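Local coordinates for protein probable dipeptidase (Pseudomonas aeruginosa, PDB 3B40) that probably acts as a metal-dependent dipeptidase of the membrane dipeptidase (M19) family, at residues E17-I22 with E374-T379; R21-D26 with R59-A64; D352-S357 with A393-G398. The protein carries 11 engineered substitutions. One frame throughout, in Å; residues are numbered along the deposited sequence.

Contact 1: residues E17-I22 with E374-T379; sequences ELHERI and EIRNVT. With CD (cadmium ion), chain B.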
loop_
_atom_site.group_PDB
_atom_site.type_symbol
_atom_site.label_atom_id
_atom_site.label_comp_id
_atom_site.label_asym_id
_atom_site.label_seq_id
_atom_site.Cartn_x
_atom_site.Cartn_y
_atom_site.Cartn_z
ATOM N N GLU A 17 -22.126 11.990 10.979
ATOM C CA GLU A 17 -22.390 11.666 12.387
ATOM C C GLU A 17 -21.520 10.528 12.885
ATOM O O GLU A 17 -20.997 10.569 14.019
ATOM C CB GLU A 17 -23.884 11.358 12.612
ATOM C CG GLU A 17 -24.768 12.589 12.581
ATOM C CD GLU A 17 -24.426 13.600 13.708
ATOM O OE1 GLU A 17 -24.074 13.181 14.840
ATOM O OE2 GLU A 17 -24.488 14.823 13.462
ATOM N N LEU A 18 -21.331 9.513 12.039
ATOM C CA LEU A 18 -20.538 8.336 12.427
ATOM C C LEU A 18 -19.045 8.705 12.594
ATOM O O LEU A 18 -18.380 8.295 13.570
ATOM C CB LEU A 18 -20.787 7.170 11.429
ATOM C CG LEU A 18 -20.189 5.769 11.678
ATOM C CD1 LEU A 18 -20.775 5.059 12.941
ATOM C CD2 LEU A 18 -20.317 4.900 10.422
ATOM N N HIS A 19 -18.540 9.528 11.682
ATOM C CA HIS A 19 -17.144 9.958 11.756
ATOM C C HIS A 19 -16.832 11.019 12.792
ATOM O O HIS A 19 -15.651 11.328 12.996
ATOM C CB HIS A 19 -16.615 10.373 10.393
ATOM C CG HIS A 19 -16.362 9.216 9.485
ATOM N ND1 HIS A 19 -15.214 8.453 9.558
ATOM C CD2 HIS A 19 -17.110 8.679 8.496
ATOM C CE1 HIS A 19 -15.262 7.505 8.638
ATOM N NE2 HIS A 19 -16.402 7.618 7.981
ATOM N N GLU A 20 -17.869 11.570 13.441
ATOM C CA GLU A 20 -17.708 12.335 14.687
ATOM C C GLU A 20 -17.280 11.419 15.828
ATOM O O GLU A 20 -16.763 11.884 16.864
ATOM C CB GLU A 20 -19.058 12.952 15.110
ATOM C CG GLU A 20 -19.452 14.205 14.336
ATOM C CD GLU A 20 -20.832 14.708 14.746
ATOM O OE1 GLU A 20 -21.379 14.279 15.785
ATOM O OE2 GLU A 20 -21.375 15.530 14.038
ATOM N N ARG A 21 -17.536 10.121 15.647
ATOM C CA ARG A 21 -17.418 9.165 16.736
ATOM C C ARG A 21 -16.381 8.059 16.494
ATOM O O ARG A 21 -15.790 7.592 17.443
ATOM C CB ARG A 21 -18.775 8.521 17.028
ATOM C CG ARG A 21 -19.739 9.473 17.752
ATOM C CD ARG A 21 -21.207 9.049 17.685
ATOM N NE ARG A 21 -21.978 10.109 18.347
ATOM C CZ ARG A 21 -22.396 11.224 17.752
ATOM N NH1 ARG A 21 -23.021 12.156 18.464
ATOM N NH2 ARG A 21 -22.193 11.399 16.448
ATOM N N ILE A 22 -16.242 7.581 15.259
ATOM C CA ILE A 22 -15.409 6.367 15.006
ATOM C C ILE A 22 -14.007 6.756 14.610
ATOM O O ILE A 22 -13.786 7.893 14.169
ATOM C CB ILE A 22 -16.023 5.383 13.949
ATOM C CG1 ILE A 22 -15.995 5.976 12.520
ATOM C CG2 ILE A 22 -17.411 4.943 14.376
ATOM C CD1 ILE A 22 -16.292 4.920 11.372
ATOM N N GLU A 374 -11.876 13.183 1.944
ATOM C CA GLU A 374 -13.082 12.561 1.319
ATOM C C GLU A 374 -13.428 11.130 1.827
ATOM O O GLU A 374 -14.314 10.428 1.284
ATOM C CB GLU A 374 -12.954 12.611 -0.210
ATOM C CG GLU A 374 -13.146 14.016 -0.792
ATOM C CD GLU A 374 -13.236 14.083 -2.316
ATOM O OE1 GLU A 374 -12.947 13.097 -3.030
ATOM O OE2 GLU A 374 -13.611 15.165 -2.824
ATOM N N ILE A 375 -12.786 10.710 2.911
ATOM C CA ILE A 375 -13.055 9.355 3.465
ATOM C C ILE A 375 -14.525 9.058 3.763
ATOM O O ILE A 375 -14.973 7.915 3.639
ATOM C CB ILE A 375 -12.189 9.045 4.723
ATOM C CG1 ILE A 375 -12.557 9.965 5.909
ATOM C CG2 ILE A 375 -10.693 9.164 4.365
ATOM C CD1 ILE A 375 -12.174 9.363 7.304
ATOM N N ARG A 376 -15.302 10.082 4.147
ATOM C CA ARG A 376 -16.693 9.850 4.510
ATOM C C ARG A 376 -17.538 9.469 3.298
ATOM O O ARG A 376 -18.604 8.895 3.449
ATOM C CB ARG A 376 -17.268 11.053 5.266
ATOM C CG ARG A 376 -16.435 11.360 6.530
ATOM C CD ARG A 376 -16.858 12.604 7.275
ATOM N NE ARG A 376 -16.709 13.771 6.417
ATOM C CZ ARG A 376 -16.792 15.024 6.827
ATOM N NH1 ARG A 376 -17.025 15.305 8.114
ATOM N NH2 ARG A 376 -16.654 15.988 5.945
ATOM N N ASN A 377 -17.067 9.835 2.105
ATOM C CA ASN A 377 -17.635 9.378 0.837
ATOM C C ASN A 377 -17.585 7.845 0.714
ATOM O O ASN A 377 -18.516 7.249 0.184
ATOM C CB ASN A 377 -16.887 9.996 -0.338
ATOM C CG ASN A 377 -17.237 11.460 -0.550
ATOM O OD1 ASN A 377 -18.069 12.028 0.185
ATOM N ND2 ASN A 377 -16.630 12.077 -1.575
ATOM N N VAL A 378 -16.508 7.230 1.213
ATOM C CA VAL A 378 -16.353 5.763 1.205
ATOM C C VAL A 378 -17.397 5.229 2.155
ATOM O O VAL A 378 -18.157 4.299 1.817
ATOM C CB VAL A 378 -14.913 5.294 1.687
ATOM C CG1 VAL A 378 -14.811 3.776 1.686
ATOM C CG2 VAL A 378 -13.805 5.888 0.805
ATOM N N THR A 379 -17.479 5.852 3.335
ATOM C CA THR A 379 -18.503 5.475 4.309
ATOM C C THR A 379 -19.941 5.600 3.781
ATOM O O THR A 379 -20.795 4.770 4.081
ATOM C CB THR A 379 -18.325 6.248 5.631
ATOM O OG1 THR A 379 -17.014 5.973 6.143
ATOM C CG2 THR A 379 -19.369 5.806 6.656
HETATM CD CD CD B . -23.439 15.445 15.462
#

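Contact 2: residues R21-D26 with R59-A64; sequences RILSFD and RLSGAA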
loop_
_atom_site.group_PDB
_atom_site.type_symbol
_atom_site.label_atom_id
_atom_site.label_comp_id
_atom_site.label_asym_id
_atom_site.label_seq_id
_atom_site.Cartn_x
_atom_site.Cartn_y
_atom_site.Cartn_z
ATOM N N ARG A 21 -17.536 10.121 15.647
ATOM C CA ARG A 21 -17.418 9.165 16.736
ATOM C C ARG A 21 -16.381 8.059 16.494
ATOM O O ARG A 21 -15.790 7.592 17.443
ATOM C CB ARG A 21 -18.775 8.521 17.028
ATOM C CG ARG A 21 -19.739 9.473 17.752
ATOM C CD ARG A 21 -21.207 9.049 17.685
ATOM N NE ARG A 21 -21.978 10.109 18.347
ATOM C CZ ARG A 21 -22.396 11.224 17.752
ATOM N NH1 ARG A 21 -23.021 12.156 18.464
ATOM N NH2 ARG A 21 -22.193 11.399 16.448
ATOM N N ILE A 22 -16.242 7.581 15.259
ATOM C CA ILE A 22 -15.409 6.367 15.006
ATOM C C ILE A 22 -14.007 6.756 14.610
ATOM O O ILE A 22 -13.786 7.893 14.169
ATOM C CB ILE A 22 -16.023 5.383 13.949
ATOM C CG1 ILE A 22 -15.995 5.976 12.520
ATOM C CG2 ILE A 22 -17.411 4.943 14.376
ATOM C CD1 ILE A 22 -16.292 4.920 11.372
ATOM N N LEU A 23 -13.070 5.832 14.822
ATOM C CA LEU A 23 -11.698 5.953 14.353
ATOM C C LEU A 23 -11.648 5.497 12.915
ATOM O O LEU A 23 -12.353 4.549 12.531
ATOM C CB LEU A 23 -10.749 5.023 15.118
ATOM C CG LEU A 23 -10.658 5.102 16.626
ATOM C CD1 LEU A 23 -9.560 4.169 17.154
ATOM C CD2 LEU A 23 -10.400 6.554 17.036
ATOM N N SER A 24 -10.766 6.137 12.154
ATOM C CA SER A 24 -10.564 5.792 10.766
ATOM C C SER A 24 -9.041 5.686 10.549
ATOM O O SER A 24 -8.267 6.425 11.139
ATOM C CB SER A 24 -11.185 6.842 9.862
ATOM O OG SER A 24 -10.854 8.127 10.310
ATOM N N PHE A 25 -8.624 4.725 9.740
ATOM C CA PHE A 25 -7.217 4.408 9.594
ATOM C C PHE A 25 -7.000 3.973 8.167
ATOM O O PHE A 25 -7.759 3.169 7.650
ATOM C CB PHE A 25 -6.790 3.306 10.563
ATOM C CG PHE A 25 -5.377 2.819 10.346
ATOM C CD1 PHE A 25 -4.288 3.659 10.580
ATOM C CD2 PHE A 25 -5.139 1.536 9.857
ATOM C CE1 PHE A 25 -2.969 3.207 10.375
ATOM C CE2 PHE A 25 -3.812 1.073 9.662
ATOM C CZ PHE A 25 -2.744 1.911 9.917
ATOM N N ASP A 26 -5.973 4.544 7.535
ATOM C CA ASP A 26 -5.626 4.231 6.144
ATOM C C ASP A 26 -4.242 3.574 6.166
ATOM O O ASP A 26 -3.254 4.216 6.513
ATOM C CB ASP A 26 -5.629 5.529 5.335
ATOM C CG ASP A 26 -5.277 5.326 3.851
ATOM O OD1 ASP A 26 -4.643 4.311 3.477
ATOM O OD2 ASP A 26 -5.622 6.215 3.054
ATOM N N ARG A 59 -11.861 13.983 9.004
ATOM C CA ARG A 59 -11.874 13.233 10.285
ATOM C C ARG A 59 -11.092 11.911 10.220
ATOM O O ARG A 59 -11.429 10.969 10.924
ATOM C CB ARG A 59 -13.313 12.943 10.793
ATOM C CG ARG A 59 -14.252 14.156 10.903
ATOM C CD ARG A 59 -13.713 15.217 11.864
ATOM N NE ARG A 59 -13.408 14.702 13.208
ATOM C CZ ARG A 59 -14.227 14.771 14.266
ATOM N NH1 ARG A 59 -13.819 14.280 15.423
ATOM N NH2 ARG A 59 -15.437 15.354 14.195
ATOM N N LEU A 60 -10.069 11.835 9.361
ATOM C CA LEU A 60 -9.146 10.689 9.355
ATOM C C LEU A 60 -8.346 10.723 10.630
ATOM O O LEU A 60 -7.680 11.724 10.886
ATOM C CB LEU A 60 -8.175 10.807 8.172
ATOM C CG LEU A 60 -7.249 9.589 7.986
ATOM C CD1 LEU A 60 -8.013 8.278 7.816
ATOM C CD2 LEU A 60 -6.270 9.796 6.825
ATOM N N SER A 61 -8.397 9.653 11.419
ATOM C CA SER A 61 -7.691 9.619 12.705
ATOM C C SER A 61 -6.193 9.382 12.538
ATOM O O SER A 61 -5.382 9.864 13.338
ATOM C CB SER A 61 -8.269 8.540 13.629
ATOM O OG SER A 61 -9.693 8.630 13.652
ATOM N N GLY A 62 -5.834 8.583 11.540
ATOM C CA GLY A 62 -4.418 8.277 11.364
ATOM C C GLY A 62 -4.163 7.439 10.133
ATOM O O GLY A 62 -5.095 7.115 9.398
ATOM N N ALA A 63 -2.891 7.129 9.881
ATOM C CA ALA A 63 -2.491 6.420 8.656
ATOM C C ALA A 63 -1.135 5.771 8.835
ATOM O O ALA A 63 -0.323 6.243 9.639
ATOM C CB ALA A 63 -2.419 7.387 7.481
ATOM N N ALA A 64 -0.879 4.704 8.069
ATOM C CA ALA A 64 0.444 4.073 8.094
ATOM C C ALA A 64 1.275 4.744 7.004
ATOM O O ALA A 64 0.922 4.699 5.828
ATOM C CB ALA A 64 0.349 2.555 7.904
HETATM O O HOH W 1 -13.150 8.950 11.724
#

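Contact 3: residues D352-S357 with A393-G398; sequences DHVGIS and AKLWGG. With CD (cadmium ion), chain C.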
loop_
_atom_site.group_PDB
_atom_site.type_symbol
_atom_site.label_atom_id
_atom_site.label_comp_id
_atom_site.label_asym_id
_atom_site.label_seq_id
_atom_site.Cartn_x
_atom_site.Cartn_y
_atom_site.Cartn_z
ATOM N N ASP A 352 -14.545 -9.478 9.747
ATOM C CA ASP A 352 -13.478 -9.256 10.737
ATOM C C ASP A 352 -12.066 -9.207 10.117
ATOM O O ASP A 352 -11.053 -8.932 10.807
ATOM C CB ASP A 352 -13.507 -10.349 11.801
ATOM C CG ASP A 352 -14.701 -10.249 12.754
ATOM O OD1 ASP A 352 -15.249 -9.141 13.023
ATOM O OD2 ASP A 352 -15.053 -11.316 13.301
ATOM N N HIS A 353 -11.983 -9.470 8.820
ATOM C CA HIS A 353 -10.676 -9.625 8.179
ATOM C C HIS A 353 -10.445 -8.707 7.014
ATOM O O HIS A 353 -9.557 -8.980 6.158
ATOM C CB HIS A 353 -10.478 -11.087 7.765
ATOM C CG HIS A 353 -10.500 -12.009 8.930
ATOM N ND1 HIS A 353 -9.441 -12.103 9.807
ATOM C CD2 HIS A 353 -11.480 -12.801 9.426
ATOM C CE1 HIS A 353 -9.749 -12.962 10.764
ATOM N NE2 HIS A 353 -10.973 -13.405 10.546
ATOM N N VAL A 354 -11.234 -7.632 6.984
ATOM C CA VAL A 354 -11.176 -6.645 5.917
ATOM C C VAL A 354 -10.965 -5.198 6.456
ATOM O O VAL A 354 -11.466 -4.815 7.527
ATOM C CB VAL A 354 -12.418 -6.747 4.954
ATOM C CG1 VAL A 354 -12.234 -5.886 3.684
ATOM C CG2 VAL A 354 -12.669 -8.197 4.517
ATOM N N GLY A 355 -10.213 -4.415 5.690
ATOM C CA GLY A 355 -9.957 -2.989 6.001
ATOM C C GLY A 355 -9.913 -2.194 4.715
ATOM O O GLY A 355 -10.353 -2.679 3.683
ATOM N N ILE A 356 -9.351 -0.984 4.771
ATOM C CA ILE A 356 -9.436 -0.029 3.664
ATOM C C ILE A 356 -8.108 0.691 3.587
ATOM O O ILE A 356 -7.485 0.961 4.607
ATOM C CB ILE A 356 -10.591 1.048 3.885
ATOM C CG1 ILE A 356 -11.941 0.362 4.152
ATOM C CG2 ILE A 356 -10.695 2.016 2.664
ATOM C CD1 ILE A 356 -13.038 1.312 4.724
ATOM N N SER A 357 -7.673 1.003 2.376
ATOM C CA SER A 357 -6.426 1.760 2.174
ATOM C C SER A 357 -6.564 2.519 0.875
ATOM O O SER A 357 -7.381 2.143 0.055
ATOM C CB SER A 357 -5.209 0.861 2.165
ATOM O OG SER A 357 -5.217 -0.059 1.093
ATOM N N ALA A 393 -17.007 0.500 11.368
ATOM C CA ALA A 393 -15.935 0.757 12.320
ATOM C C ALA A 393 -14.817 -0.307 12.233
ATOM O O ALA A 393 -13.621 0.007 12.421
ATOM C CB ALA A 393 -16.481 0.867 13.757
ATOM N N LYS A 394 -15.187 -1.552 11.958
ATOM C CA LYS A 394 -14.202 -2.635 11.802
ATOM C C LYS A 394 -13.387 -2.407 10.520
ATOM O O LYS A 394 -12.166 -2.416 10.559
ATOM C CB LYS A 394 -14.915 -3.983 11.729
ATOM C CG LYS A 394 -15.620 -4.411 12.997
ATOM C CD LYS A 394 -16.007 -5.882 12.958
ATOM C CE LYS A 394 -16.685 -6.235 14.271
ATOM N NZ LYS A 394 -17.243 -7.608 14.254
ATOM N N LEU A 395 -14.083 -2.151 9.403
ATOM C CA LEU A 395 -13.464 -1.801 8.113
ATOM C C LEU A 395 -12.499 -0.640 8.206
ATOM O O LEU A 395 -11.398 -0.705 7.664
ATOM C CB LEU A 395 -14.509 -1.535 6.992
ATOM C CG LEU A 395 -15.250 -2.740 6.403
ATOM C CD1 LEU A 395 -16.475 -2.308 5.589
ATOM C CD2 LEU A 395 -14.305 -3.588 5.503
ATOM N N TRP A 396 -12.901 0.425 8.892
ATOM C CA TRP A 396 -12.086 1.653 8.987
ATOM C C TRP A 396 -10.945 1.619 10.001
ATOM O O TRP A 396 -10.300 2.654 10.288
ATOM C CB TRP A 396 -12.975 2.860 9.246
ATOM C CG TRP A 396 -13.334 3.607 7.990
ATOM C CD1 TRP A 396 -14.588 3.891 7.544
ATOM C CD2 TRP A 396 -12.425 4.126 7.015
ATOM N NE1 TRP A 396 -14.522 4.567 6.351
ATOM C CE2 TRP A 396 -13.199 4.738 6.013
ATOM C CE3 TRP A 396 -11.010 4.131 6.889
ATOM C CZ2 TRP A 396 -12.629 5.347 4.893
ATOM C CZ3 TRP A 396 -10.438 4.761 5.770
ATOM C CH2 TRP A 396 -11.252 5.345 4.789
ATOM N N GLY A 397 -10.675 0.438 10.561
ATOM C CA GLY A 397 -9.530 0.315 11.460
ATOM C C GLY A 397 -9.630 -0.654 12.624
ATOM O O GLY A 397 -8.597 -1.122 13.123
ATOM N N GLY A 398 -10.849 -0.948 13.078
ATOM C CA GLY A 398 -11.056 -1.896 14.194
ATOM C C GLY A 398 -10.345 -3.235 13.981
ATOM O O GLY A 398 -9.743 -3.786 14.900
HETATM CD CD CD C . -12.086 -14.664 12.105
HETATM O O HOH W 2 -12.451 -13.045 13.732
HETATM O O HOH W 3 -8.645 0.499 7.856
HETATM O O HOH W 4 -10.256 -13.980 13.991
HETATM O O HOH W 5 -11.466 -16.711 10.817
HETATM O O HOH W 6 -14.145 -14.582 10.786
#

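Contact 1: residues E17-I22 with E374-T379
His19 reaches from the end of helix 9-19 to the side of helix 375-385, where its ring ends on the hydroxyl of Thr379. Followed outward, the side chain first meets the methylenes of Arg376: His19 CB lies 3.8 Å from Arg376 CD. The two chains run past each other in opposite directions, and His19 CD2 approaches Arg376 CG to 3.4 Å. With its ring carbon anti to the carbonyl carbon (chi1 -74°), the imidazole is directed at the other helix. Farther round the ring, His19 CE1 rests 3.8 Å from Ile375 CD1, on the same side of the ring plane as Arg376 CG. Both aliphatic neighbours approach obliquely, whereas Ile22 CD1 lies over the opposite face, offset toward the rim. At the tip, His19 NE2 and Thr379 OG1 form a short hydrogen bond of 2.5 Å, nearly straight at 172°, in which either atom could be the donor. Thr379 CB also sits in the ring plane at this edge. Threonine suits the place because its hydroxyl meets the ring while its methyl is free to pack on a leucine: Thr379 CG2 lies 4.0 Å from Leu18 CD2.

The fold is a TIM barrel, and this pairing joins a helix that precedes strand 25-29 to one that follows strand 354-357, so the two ends of the barrel sequence meet here. Trp396 of helix 389-409 also gives its ring N-H to Thr379 OG1, so this buried hydroxyl has two polar partners.

Away from Thr379, Glu17 and Glu20 grip a cadmium ion, each through both carboxylate oxygens. Arg21 NH2 bridges the group, meeting Glu17 O at 2.8 Å and Glu17 OE1 at 3.0 Å; its contact with Glu20 OE1 is weaker.

Contact 2: residues R21-D26 with R59-A64
Ser24 OG takes the backbone N-H of Ser61 at 3.1 Å and lies 3.0 Å from Arg59 O. The hydroxyl can reach across because it stands between its own backbone N and carbonyl carbon (chi1 46°), which turns it toward the chain turn at Arg59-Ser61. Ser61 returns the exchange: its OG accepts Ser24 N at 3.1 Å, with an angle of 161° at the hydrogen. The two serines thus pair side chain to backbone in both directions, a task for which a short hydroxyl side chain is well fitted. Ser24 O receives two further bonds, from Ser61 N and Gly62 N, both weak. A water links Ile22 O to Arg59 O, donating to each.

Beyond the serines the chains become parallel strands of the TIM barrel, the two strands of a beta-alpha-beta unit whose crossover contains helix 52-58. Arg59, at positive phi, closes that helix as the C' residue of a Schellman motif, and the chain then turns into strand 62-68. Asp26 N bonds to Gly62 O at 3.3 Å, and Ala64 N to Asp26 O at 2.9 Å.

Side chains alternate between the two sheet faces. Phe25 lies on the face shared with Gly62; its CZ packs 3.7 Å from Ala64 CB, and its ring also meets Phe122 and Phe400. Glycine at position 62 brings no side chain to this face, and the phenyl ring meets the backbone of Ala63 and Ala64 obliquely, through CE1. Asp26 and Ala63 occupy the other face, where the Asp26 carboxylate is held by a hydrogen bond between OD2 and Ser358 OG, and OD1 accepts from Arg28 N.

Contact 3: residues D352-S357 with A393-G398
Ile356 CD1 sits over one face of the Trp396 indole, 3.7 Å from the centroid of the five-membered ring and 13° off its normal, a well-centred CH-pi contact. Ile356 CG2 lies above the same face, over the outer end of the six-membered ring, 4.0 Å from Trp396 CH2. CG1 of Ile356 stands anti to the carbonyl carbon (chi1 -54°), and the chain continues extended to CD1, which brings this methyl onto the indole. At the edge, the indole N-H is engaged by Thr379. The other flat group, the His353 ring, has Asp352 CB over one face, and its NE2 binds a cadmium ion at 2.3 Å; four waters complete the ligands found, one of which donates to Asp352 OD2.

Leu395 packs from the helix against the strand: its CD2 meets Val354 CG1 at 3.6 Å, the two side chains lying side by side and pointing the same way. Gly355, without a side chain, lets the helix come close, and its CA contacts Leu395 O at 3.2 Å. At the Asp352 end of the contact, the extended Lys394 delivers NZ to Asp352 OD1 at 2.8 Å, a salt bridge meeting the oxygen nearly along its C-O bond.

The helix widens to a pi-type turn over residues 394-398. The axes of strand 354-357 and helix 393-398 come within 5.6 Å, 61° apart. On the barrel, the strand pairs with strand 261-265, Val354 leans on helix 335-349, and Val354 O accepts from Asn399; Leu395 reaches Leu382 of helix 375-385, and Trp396 rests on Ile375 and Val378 of the same helix.

Overall arrangement
The three contacts lie on the same side of the chain's centre, with about 9 Å (contacts 1 and 2), 11 Å (2 and 3) and 13 Å (1 and 3) between their centres. Contacts 1 and 2 share Arg21 and Ile22, where helix 9-19 leads into strand 25-29. Both segments of contact 2 come earlier in the chain than those of contact 3, whereas contacts 1 and 3 alternate, since helix 375-385 falls between strand 354-357 and helix 389-409. Contacts 2 and 3 reach the same parallel sheet, and Trp396 of contact 3 touches residues of both other contacts. Together they tie the first strands and the N-terminal helix to the last strand and closing helices of the barrel.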